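Local coordinates for enoyl-[acyl-carrier-protein] reductase [FMN] (Thermotoga maritima, PDB 5GVJ), which probably reduces the enoyl group on acyl-carrier protein with NADH, using FMN as cofactor, in fatty acid synthesis, at residues V83-F96 / Y104-V118. The protein carries 1 engineered substitution. Residues are numbered along the deposited sequence; the frame is centred on the assembly and turned at random.
Sequences VKVCIEEKVPVVTF and YIRELKENGTKVIPV
Val83 CG2 sits over the centre of the Tyr104 ring, 3.7 Å from its centroid, a CH-pi contact. The same methyl reaches the edge of the Phe96 ring, whose plane lies within 8° of that of Tyr104 but is slid aside, the two barely overlapping. Also at the Phe96 edge are Leu108 CD1, 3.5 Å from Phe96 CZ, and Val115 CG1, while Val94 CG1 lies over one face, toward the rim. With an alanine at Tyr104, the ring face under Val83 CG2 would be lost and Phe96 CE1 would probably border a gap. Leu108 reaches both neighbours: chi1 -77° sets CG anti to the carbonyl carbon and chi2 168° splits the branches, CD1 to Phe96 and CD2 to Ile87 CG1 at 3.6 Å. Where helix 79-88 gives way to strand 93-97, Thr113 OG1 donates to Val91 O at 3.0 Å, and Thr113 CG2 touches Val94 CG2. The strands pair in parallel through Lys114 N to Pro92 O, Val94 N to Lys114 O, Ile116 N to Val94 O and Val118 N to Phe96 O. Helices 79-88 and 102-110, each ended by a Schellman motif, run side by side over the TIM-barrel sheet; strand 93-97, helix 102-110 and strand 114-119 form a beta-alpha-beta unit, flanked by strands 68-73 and 136-139.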
ATOM      1  N   VAL A  83       8.437  22.003 -21.619  1.00 25.23           N
ATOM      2  CA  VAL A  83       7.557  22.895 -20.866  1.00 22.42           C
ATOM      3  C   VAL A  83       7.090  24.048 -21.747  1.00 22.34           C
ATOM      4  O   VAL A  83       5.911  24.423 -21.739  1.00 22.88           O
ATOM      5  CB  VAL A  83       8.278  23.408 -19.603  1.00 24.35           C
ATOM      6  CG1 VAL A  83       7.494  24.541 -18.954  1.00 22.66           C
ATOM      7  CG2 VAL A  83       8.517  22.266 -18.603  1.00 19.77           C
ATOM      8  N   LYS A  84       8.013  24.641 -22.509  1.00 23.66           N
ATOM      9  CA  LYS A  84       7.663  25.736 -23.415  1.00 25.51           C
ATOM     10  C   LYS A  84       6.652  25.278 -24.465  1.00 23.91           C
ATOM     11  O   LYS A  84       5.709  26.012 -24.779  1.00 22.13           O
ATOM     12  CB  LYS A  84       8.959  26.297 -24.024  1.00 26.95           C
ATOM     13  CG  LYS A  84       9.016  26.666 -25.511  1.00 35.01           C
ATOM     14  CD  LYS A  84       8.273  27.946 -25.874  1.00 44.05           C
ATOM     15  CE  LYS A  84       8.203  28.097 -27.391  1.00 42.96           C
ATOM     16  NZ  LYS A  84       7.631  26.823 -27.970  1.00 42.79           N
ATOM     17  N   VAL A  85       6.801  24.051 -24.984  1.00 20.73           N
ATOM     18  CA  VAL A  85       5.787  23.515 -25.894  1.00 23.32           C
ATOM     19  C   VAL A  85       4.422  23.486 -25.216  1.00 18.57           C
ATOM     20  O   VAL A  85       3.404  23.844 -25.819  1.00 19.24           O
ATOM     21  CB  VAL A  85       6.180  22.110 -26.397  1.00 20.38           C
ATOM     22  CG1 VAL A  85       5.022  21.495 -27.202  1.00 20.45           C
ATOM     23  CG2 VAL A  85       7.446  22.160 -27.240  1.00 25.38           C
ATOM     24  N   CYS A  86       4.373  23.037 -23.959  1.00 18.55           N
ATOM     25  CA  CYS A  86       3.089  22.918 -23.277  1.00 16.43           C
ATOM     26  C   CYS A  86       2.434  24.275 -23.097  1.00 15.16           C
ATOM     27  O   CYS A  86       1.206  24.393 -23.150  1.00 17.63           O
ATOM     28  CB  CYS A  86       3.276  22.231 -21.919  1.00 18.61           C
ATOM     29  SG  CYS A  86       3.588  20.461 -22.111  1.00 19.83           S
ATOM     30  N   ILE A  87       3.237  25.309 -22.862  1.00 16.33           N
ATOM     31  CA  ILE A  87       2.698  26.660 -22.739  1.00 17.52           C
ATOM     32  C   ILE A  87       2.141  27.140 -24.082  1.00 20.49           C
ATOM     33  O   ILE A  87       1.008  27.634 -24.166  1.00 21.29           O
ATOM     34  CB  ILE A  87       3.790  27.598 -22.197  1.00 20.63           C
ATOM     35  CG1 ILE A  87       4.056  27.274 -20.716  1.00 18.10           C
ATOM     36  CG2 ILE A  87       3.415  29.054 -22.429  1.00 19.38           C
ATOM     37  CD1 ILE A  87       5.304  27.921 -20.128  1.00 22.74           C
ATOM     38  N   GLU A  88       2.915  26.957 -25.160  1.00 21.33           N
ATOM     39  CA  GLU A  88       2.527  27.508 -26.458  1.00 24.90           C
ATOM     40  C   GLU A  88       1.302  26.799 -27.028  1.00 23.01           C
ATOM     41  O   GLU A  88       0.455  27.432 -27.670  1.00 19.72           O
ATOM     42  CB  GLU A  88       3.702  27.443 -27.439  1.00 29.24           C
ATOM     43  CG  GLU A  88       4.906  28.266 -26.996  1.00 35.56           C
ATOM     44  CD  GLU A  88       4.602  29.742 -26.712  1.00 41.30           C
ATOM     45  OE1 GLU A  88       5.184  30.327 -25.758  1.00 39.92           O
ATOM     46  OE2 GLU A  88       3.774  30.318 -27.438  1.00 45.73           O
ATOM     47  N   GLU A  89       1.192  25.490 -26.824  1.00 20.36           N
ATOM     48  CA  GLU A  89       0.038  24.748 -27.316  1.00 20.19           C
ATOM     49  C   GLU A  89      -1.122  24.706 -26.315  1.00 20.21           C
ATOM     50  O   GLU A  89      -2.063  23.925 -26.508  1.00 20.29           O
ATOM     51  CB  GLU A  89       0.464  23.332 -27.714  1.00 21.97           C
ATOM     52  CG  GLU A  89       1.681  23.304 -28.643  1.00 21.01           C
ATOM     53  CD  GLU A  89       1.485  24.120 -29.932  1.00 28.88           C
ATOM     54  OE1 GLU A  89       0.372  24.117 -30.491  1.00 27.03           O
ATOM     55  OE2 GLU A  89       2.450  24.773 -30.380  1.00 26.34           O
ATOM     56  N   LYS A  90      -1.083  25.539 -25.268  1.00 19.83           N
ATOM     57  CA  LYS A  90      -2.169  25.644 -24.282  1.00 21.32           C
ATOM     58  C   LYS A  90      -2.566  24.273 -23.716  1.00 21.53           C
ATOM     59  O   LYS A  90      -3.748  23.949 -23.577  1.00 16.34           O
ATOM     60  CB  LYS A  90      -3.388  26.355 -24.873  1.00 22.37           C
ATOM     61  CG  LYS A  90      -3.091  27.660 -25.613  1.00 25.29           C
ATOM     62  CD  LYS A  90      -2.343  28.636 -24.748  1.00 27.64           C
ATOM     63  CE  LYS A  90      -3.281  29.492 -23.892  1.00 36.78           C
ATOM     64  NZ  LYS A  90      -2.506  30.312 -22.905  1.00 23.11           N
ATOM     65  N   VAL A  91      -1.567  23.467 -23.375  1.00 18.00           N
ATOM     66  CA  VAL A  91      -1.836  22.174 -22.725  1.00 16.00           C
ATOM     67  C   VAL A  91      -2.545  22.407 -21.392  1.00 19.10           C
ATOM     68  O   VAL A  91      -2.047  23.178 -20.547  1.00 16.34           O
ATOM     69  CB  VAL A  91      -0.528  21.400 -22.533  1.00 18.46           C
ATOM     70  CG1 VAL A  91      -0.732  20.235 -21.603  1.00 17.04           C
ATOM     71  CG2 VAL A  91      -0.016  20.910 -23.897  1.00 16.78           C
ATOM     72  N   PRO A  92      -3.712  21.806 -21.153  1.00 14.92           N
ATOM     73  CA  PRO A  92      -4.478  22.175 -19.951  1.00 21.11           C
ATOM     74  C   PRO A  92      -3.844  21.701 -18.654  1.00 16.14           C
ATOM     75  O   PRO A  92      -4.025  22.359 -17.624  1.00 18.03           O
ATOM     76  CB  PRO A  92      -5.845  21.506 -20.170  1.00 19.96           C
ATOM     77  CG  PRO A  92      -5.861  21.053 -21.569  1.00 17.44           C
ATOM     78  CD  PRO A  92      -4.448  20.866 -22.012  1.00 17.10           C
ATOM     79  N   VAL A  93      -3.120  20.582 -18.671  1.00 18.67           N
ATOM     80  CA  VAL A  93      -2.622  19.927 -17.461  1.00 16.16           C
ATOM     81  C   VAL A  93      -1.218  19.412 -17.738  1.00 17.73           C
ATOM     82  O   VAL A  93      -0.984  18.767 -18.763  1.00 14.44           O
ATOM     83  CB  VAL A  93      -3.522  18.755 -17.019  1.00 15.12           C
ATOM     84  CG1 VAL A  93      -2.992  18.150 -15.705  1.00 14.55           C
ATOM     85  CG2 VAL A  93      -4.972  19.201 -16.880  1.00 16.89           C
ATOM     86  N   VAL A  94      -0.279  19.690 -16.834  1.00 16.87           N
ATOM     87  CA  VAL A  94       1.070  19.149 -16.948  1.00 15.07           C
ATOM     88  C   VAL A  94       1.421  18.430 -15.653  1.00 15.25           C
ATOM     89  O   VAL A  94       1.288  19.001 -14.564  1.00 16.91           O
ATOM     90  CB  VAL A  94       2.110  20.233 -17.292  1.00 18.23           C
ATOM     91  CG1 VAL A  94       3.523  19.651 -17.271  1.00 17.62           C
ATOM     92  CG2 VAL A  94       1.816  20.796 -18.689  1.00 17.00           C
ATOM     93  N   THR A  95       1.832  17.169 -15.772  1.00 18.81           N
ATOM     94  CA  THR A  95       2.398  16.416 -14.663  1.00 17.13           C
ATOM     95  C   THR A  95       3.904  16.351 -14.849  1.00 19.95           C
ATOM     96  O   THR A  95       4.418  16.508 -15.960  1.00 16.52           O
ATOM     97  CB  THR A  95       1.826  14.990 -14.556  1.00 16.07           C
ATOM     98  OG1 THR A  95       2.251  14.186 -15.661  1.00 17.70           O
ATOM     99  CG2 THR A  95       0.306  14.994 -14.488  1.00 18.42           C
ATOM    100  N   PHE A  96       4.611  16.134 -13.739  1.00 15.73           N
ATOM    101  CA  PHE A  96       6.062  16.053 -13.743  1.00 18.55           C
ATOM    102  C   PHE A  96       6.505  14.782 -13.041  1.00 23.79           C
ATOM    103  O   PHE A  96       5.851  14.314 -12.105  1.00 25.83           O
ATOM    104  CB  PHE A  96       6.708  17.252 -13.038  1.00 19.74           C
ATOM    105  CG  PHE A  96       6.643  18.527 -13.817  1.00 19.55           C
ATOM    106  CD1 PHE A  96       7.580  18.801 -14.799  1.00 19.42           C
ATOM    107  CD2 PHE A  96       5.656  19.467 -13.556  1.00 20.02           C
ATOM    108  CE1 PHE A  96       7.534  19.989 -15.514  1.00 18.81           C
ATOM    109  CE2 PHE A  96       5.600  20.645 -14.263  1.00 16.96           C
ATOM    110  CZ  PHE A  96       6.546  20.910 -15.245  1.00 20.75           C
ATOM    111  N   TYR A 104       9.500  25.384 -12.830  1.00 25.94           N
ATOM    112  CA  TYR A 104       8.575  25.574 -13.943  1.00 23.21           C
ATOM    113  C   TYR A 104       7.168  25.952 -13.515  1.00 24.33           C
ATOM    114  O   TYR A 104       6.370  26.362 -14.366  1.00 24.42           O
ATOM    115  CB  TYR A 104       8.465  24.294 -14.771  1.00 23.06           C
ATOM    116  CG  TYR A 104       9.744  23.809 -15.383  1.00 26.46           C
ATOM    117  CD1 TYR A 104      10.474  24.614 -16.245  1.00 22.47           C
ATOM    118  CD2 TYR A 104      10.201  22.526 -15.129  1.00 23.15           C
ATOM    119  CE1 TYR A 104      11.640  24.158 -16.818  1.00 26.10           C
ATOM    120  CE2 TYR A 104      11.358  22.060 -15.697  1.00 26.94           C
ATOM    121  CZ  TYR A 104      12.075  22.875 -16.547  1.00 29.36           C
ATOM    122  OH  TYR A 104      13.233  22.395 -17.121  1.00 30.96           O
ATOM    123  N   ILE A 105       6.827  25.776 -12.238  1.00 21.92           N
ATOM    124  CA  ILE A 105       5.429  25.863 -11.827  1.00 21.12           C
ATOM    125  C   ILE A 105       4.845  27.225 -12.184  1.00 24.07           C
ATOM    126  O   ILE A 105       3.752  27.322 -12.759  1.00 22.59           O
ATOM    127  CB  ILE A 105       5.293  25.574 -10.321  1.00 22.32           C
ATOM    128  CG1 ILE A 105       5.762  24.151 -10.005  1.00 23.34           C
ATOM    129  CG2 ILE A 105       3.865  25.821  -9.862  1.00 21.56           C
ATOM    130  CD1 ILE A 105       5.604  23.789  -8.546  1.00 19.25           C
ATOM    131  N   ARG A 106       5.568  28.297 -11.851  1.00 21.40           N
ATOM    132  CA  ARG A 106       5.016  29.641 -11.994  1.00 22.49           C
ATOM    133  C   ARG A 106       4.677  29.969 -13.447  1.00 23.03           C
ATOM    134  O   ARG A 106       3.588  30.480 -13.741  1.00 23.29           O
ATOM    135  CB  ARG A 106       5.992  30.672 -11.436  1.00 27.38           C
ATOM    136  CG  ARG A 106       5.568  32.090 -11.702  1.00 32.01           C
ATOM    137  CD  ARG A 106       6.735  33.049 -11.514  1.00 39.07           C
ATOM    138  NE  ARG A 106       6.259  34.405 -11.702  1.00 43.12           N
ATOM    139  CZ  ARG A 106       6.766  35.444 -11.051  1.00 47.93           C
ATOM    140  NH1 ARG A 106       7.754  35.257 -10.174  1.00 45.88           N
ATOM    141  NH2 ARG A 106       6.294  36.670 -11.266  1.00 52.88           N
ATOM    142  N   GLU A 107       5.599  29.704 -14.375  1.00 24.08           N
ATOM    143  CA  GLU A 107       5.316  30.082 -15.760  1.00 22.48           C
ATOM    144  C   GLU A 107       4.178  29.252 -16.337  1.00 23.08           C
ATOM    145  O   GLU A 107       3.379  29.754 -17.139  1.00 22.82           O
ATOM    146  CB  GLU A 107       6.573  29.955 -16.623  1.00 24.08           C
ATOM    147  CG  GLU A 107       7.089  28.538 -16.827  1.00 31.10           C
ATOM    148  CD  GLU A 107       8.461  28.527 -17.483  1.00 41.34           C
ATOM    149  OE1 GLU A 107       8.581  29.059 -18.612  1.00 45.35           O
ATOM    150  OE2 GLU A 107       9.420  28.014 -16.854  1.00 39.78           O
ATOM    151  N   LEU A 108       4.070  27.990 -15.922  1.00 22.52           N
ATOM    152  CA  LEU A 108       2.939  27.178 -16.350  1.00 22.51           C
ATOM    153  C   LEU A 108       1.639  27.737 -15.789  1.00 21.81           C
ATOM    154  O   LEU A 108       0.658  27.913 -16.520  1.00 22.51           O
ATOM    155  CB  LEU A 108       3.154  25.725 -15.915  1.00 21.06           C
ATOM    156  CG  LEU A 108       4.150  24.966 -16.798  1.00 23.94           C
ATOM    157  CD1 LEU A 108       4.564  23.650 -16.169  1.00 21.27           C
ATOM    158  CD2 LEU A 108       3.583  24.730 -18.190  1.00 19.40           C
ATOM    159  N   LYS A 109       1.624  28.057 -14.495  1.00 22.25           N
ATOM    160  CA  LYS A 109       0.396  28.539 -13.877  1.00 22.59           C
ATOM    161  C   LYS A 109       0.009  29.917 -14.384  1.00 22.91           C
ATOM    162  O   LYS A 109      -1.177  30.188 -14.600  1.00 21.42           O
ATOM    163  CB  LYS A 109       0.547  28.564 -12.367  1.00 23.79           C
ATOM    164  CG  LYS A 109       0.276  27.236 -11.740  1.00 23.48           C
ATOM    165  CD  LYS A 109       0.194  27.423 -10.267  1.00 29.96           C
ATOM    166  CE  LYS A 109      -1.061  28.177  -9.884  1.00 33.24           C
ATOM    167  NZ  LYS A 109      -1.246  28.202  -8.416  1.00 31.18           N
ATOM    168  N   GLU A 110       0.988  30.809 -14.570  1.00 19.06           N
ATOM    169  CA  GLU A 110       0.666  32.123 -15.124  1.00 22.42           C
ATOM    170  C   GLU A 110      -0.043  32.016 -16.467  1.00 21.38           C
ATOM    171  O   GLU A 110      -0.855  32.878 -16.810  1.00 23.31           O
ATOM    172  CB  GLU A 110       1.937  32.966 -15.239  1.00 21.47           C
ATOM    173  CG  GLU A 110       2.400  33.423 -13.872  1.00 29.73           C
ATOM    174  CD  GLU A 110       3.506  34.447 -13.923  1.00 34.58           C
ATOM    175  OE1 GLU A 110       4.070  34.657 -15.015  1.00 36.65           O
ATOM    176  OE2 GLU A 110       3.812  35.029 -12.861  1.00 40.51           O
ATOM    177  N   ASN A 111       0.216  30.958 -17.224  1.00 20.62           N
ATOM    178  CA  ASN A 111      -0.419  30.793 -18.525  1.00 22.28           C
ATOM    179  C   ASN A 111      -1.640  29.867 -18.491  1.00 25.32           C
ATOM    180  O   ASN A 111      -2.117  29.449 -19.552  1.00 26.06           O
ATOM    181  CB  ASN A 111       0.625  30.321 -19.537  1.00 18.77           C
ATOM    182  CG  ASN A 111       1.572  31.454 -19.943  1.00 22.80           C
ATOM    183  OD1 ASN A 111       1.221  32.283 -20.785  1.00 24.15           O
ATOM    184  ND2 ASN A 111       2.755  31.512 -19.329  1.00 20.09           N
ATOM    185  N   GLY A 112      -2.170  29.567 -17.305  1.00 26.60           N
ATOM    186  CA  GLY A 112      -3.432  28.855 -17.173  1.00 28.30           C
ATOM    187  C   GLY A 112      -3.346  27.343 -17.134  1.00 28.52           C
ATOM    188  O   GLY A 112      -4.389  26.677 -17.145  1.00 26.32           O
ATOM    189  N   THR A 113      -2.145  26.780 -17.102  1.00 27.02           N
ATOM    190  CA  THR A 113      -1.985  25.337 -17.029  1.00 22.44           C
ATOM    191  C   THR A 113      -2.120  24.873 -15.580  1.00 22.00           C
ATOM    192  O   THR A 113      -1.642  25.539 -14.658  1.00 23.24           O
ATOM    193  CB  THR A 113      -0.619  24.952 -17.600  1.00 24.12           C
ATOM    194  OG1 THR A 113      -0.597  25.245 -19.002  1.00 30.10           O
ATOM    195  CG2 THR A 113      -0.324  23.475 -17.397  1.00 21.06           C
ATOM    196  N   LYS A 114      -2.805  23.743 -15.368  1.00 21.48           N
ATOM    197  CA  LYS A 114      -2.838  23.111 -14.047  1.00 15.95           C
ATOM    198  C   LYS A 114      -1.606  22.227 -13.902  1.00 20.00           C
ATOM    199  O   LYS A 114      -1.313  21.414 -14.786  1.00 19.15           O
ATOM    200  CB  LYS A 114      -4.108  22.288 -13.842  1.00 17.70           C
ATOM    201  CG  LYS A 114      -5.411  23.056 -14.077  1.00 21.04           C
ATOM    202  CD  LYS A 114      -5.551  24.209 -13.093  1.00 27.60           C
ATOM    203  CE  LYS A 114      -6.969  24.771 -13.111  1.00 32.37           C
ATOM    204  NZ  LYS A 114      -7.427  25.072 -14.491  1.00 35.91           N
ATOM    205  N   VAL A 115      -0.884  22.388 -12.793  1.00 18.14           N
ATOM    206  CA  VAL A 115       0.410  21.741 -12.599  1.00 15.08           C
ATOM    207  C   VAL A 115       0.275  20.714 -11.483  1.00 16.26           C
ATOM    208  O   VAL A 115      -0.142  21.053 -10.368  1.00 13.10           O
ATOM    209  CB  VAL A 115       1.502  22.772 -12.285  1.00 19.55           C
ATOM    210  CG1 VAL A 115       2.837  22.085 -12.103  1.00 18.74           C
ATOM    211  CG2 VAL A 115       1.572  23.816 -13.418  1.00 15.69           C
ATOM    212  N   ILE A 116       0.617  19.461 -11.785  1.00 17.46           N
ATOM    213  CA  ILE A 116       0.445  18.364 -10.831  1.00 16.01           C
ATOM    214  C   ILE A 116       1.733  17.549 -10.754  1.00 18.38           C
ATOM    215  O   ILE A 116       1.881  16.573 -11.501  1.00 16.71           O
ATOM    216  CB  ILE A 116      -0.743  17.464 -11.218  1.00 18.15           C
ATOM    217  CG1 ILE A 116      -2.010  18.302 -11.402  1.00 14.62           C
ATOM    218  CG2 ILE A 116      -1.002  16.414 -10.117  1.00 16.44           C
ATOM    219  CD1 ILE A 116      -3.235  17.492 -11.818  1.00 14.62           C
ATOM    220  N   PRO A 117       2.673  17.898  -9.870  1.00 19.32           N
ATOM    221  CA  PRO A 117       3.893  17.096  -9.724  1.00 19.13           C
ATOM    222  C   PRO A 117       3.583  15.728  -9.134  1.00 20.42           C
ATOM    223  O   PRO A 117       2.663  15.575  -8.332  1.00 20.83           O
ATOM    224  CB  PRO A 117       4.755  17.921  -8.749  1.00 20.05           C
ATOM    225  CG  PRO A 117       4.143  19.291  -8.718  1.00 17.84           C
ATOM    226  CD  PRO A 117       2.671  19.064  -8.976  1.00 15.25           C
ATOM    227  N   VAL A 118       4.366  14.732  -9.536  1.00 21.74           N
ATOM    228  CA  VAL A 118       4.332  13.410  -8.908  1.00 21.70           C
ATOM    229  C   VAL A 118       5.365  13.404  -7.789  1.00 20.20           C
ATOM    230  O   VAL A 118       6.505  13.835  -7.987  1.00 23.66           O
ATOM    231  CB  VAL A 118       4.608  12.296  -9.937  1.00 19.97           C
ATOM    232  CG1 VAL A 118       4.532  10.918  -9.292  1.00 20.00           C
ATOM    233  CG2 VAL A 118       3.624  12.376 -11.114  1.00 19.95           C
TER
HETATM  234  O   HOH W   1      -0.498  28.387 -22.069  1.00 27.88           O
HETATM  235  O   HOH W   2      -5.782  24.374 -17.517  1.00 24.51           O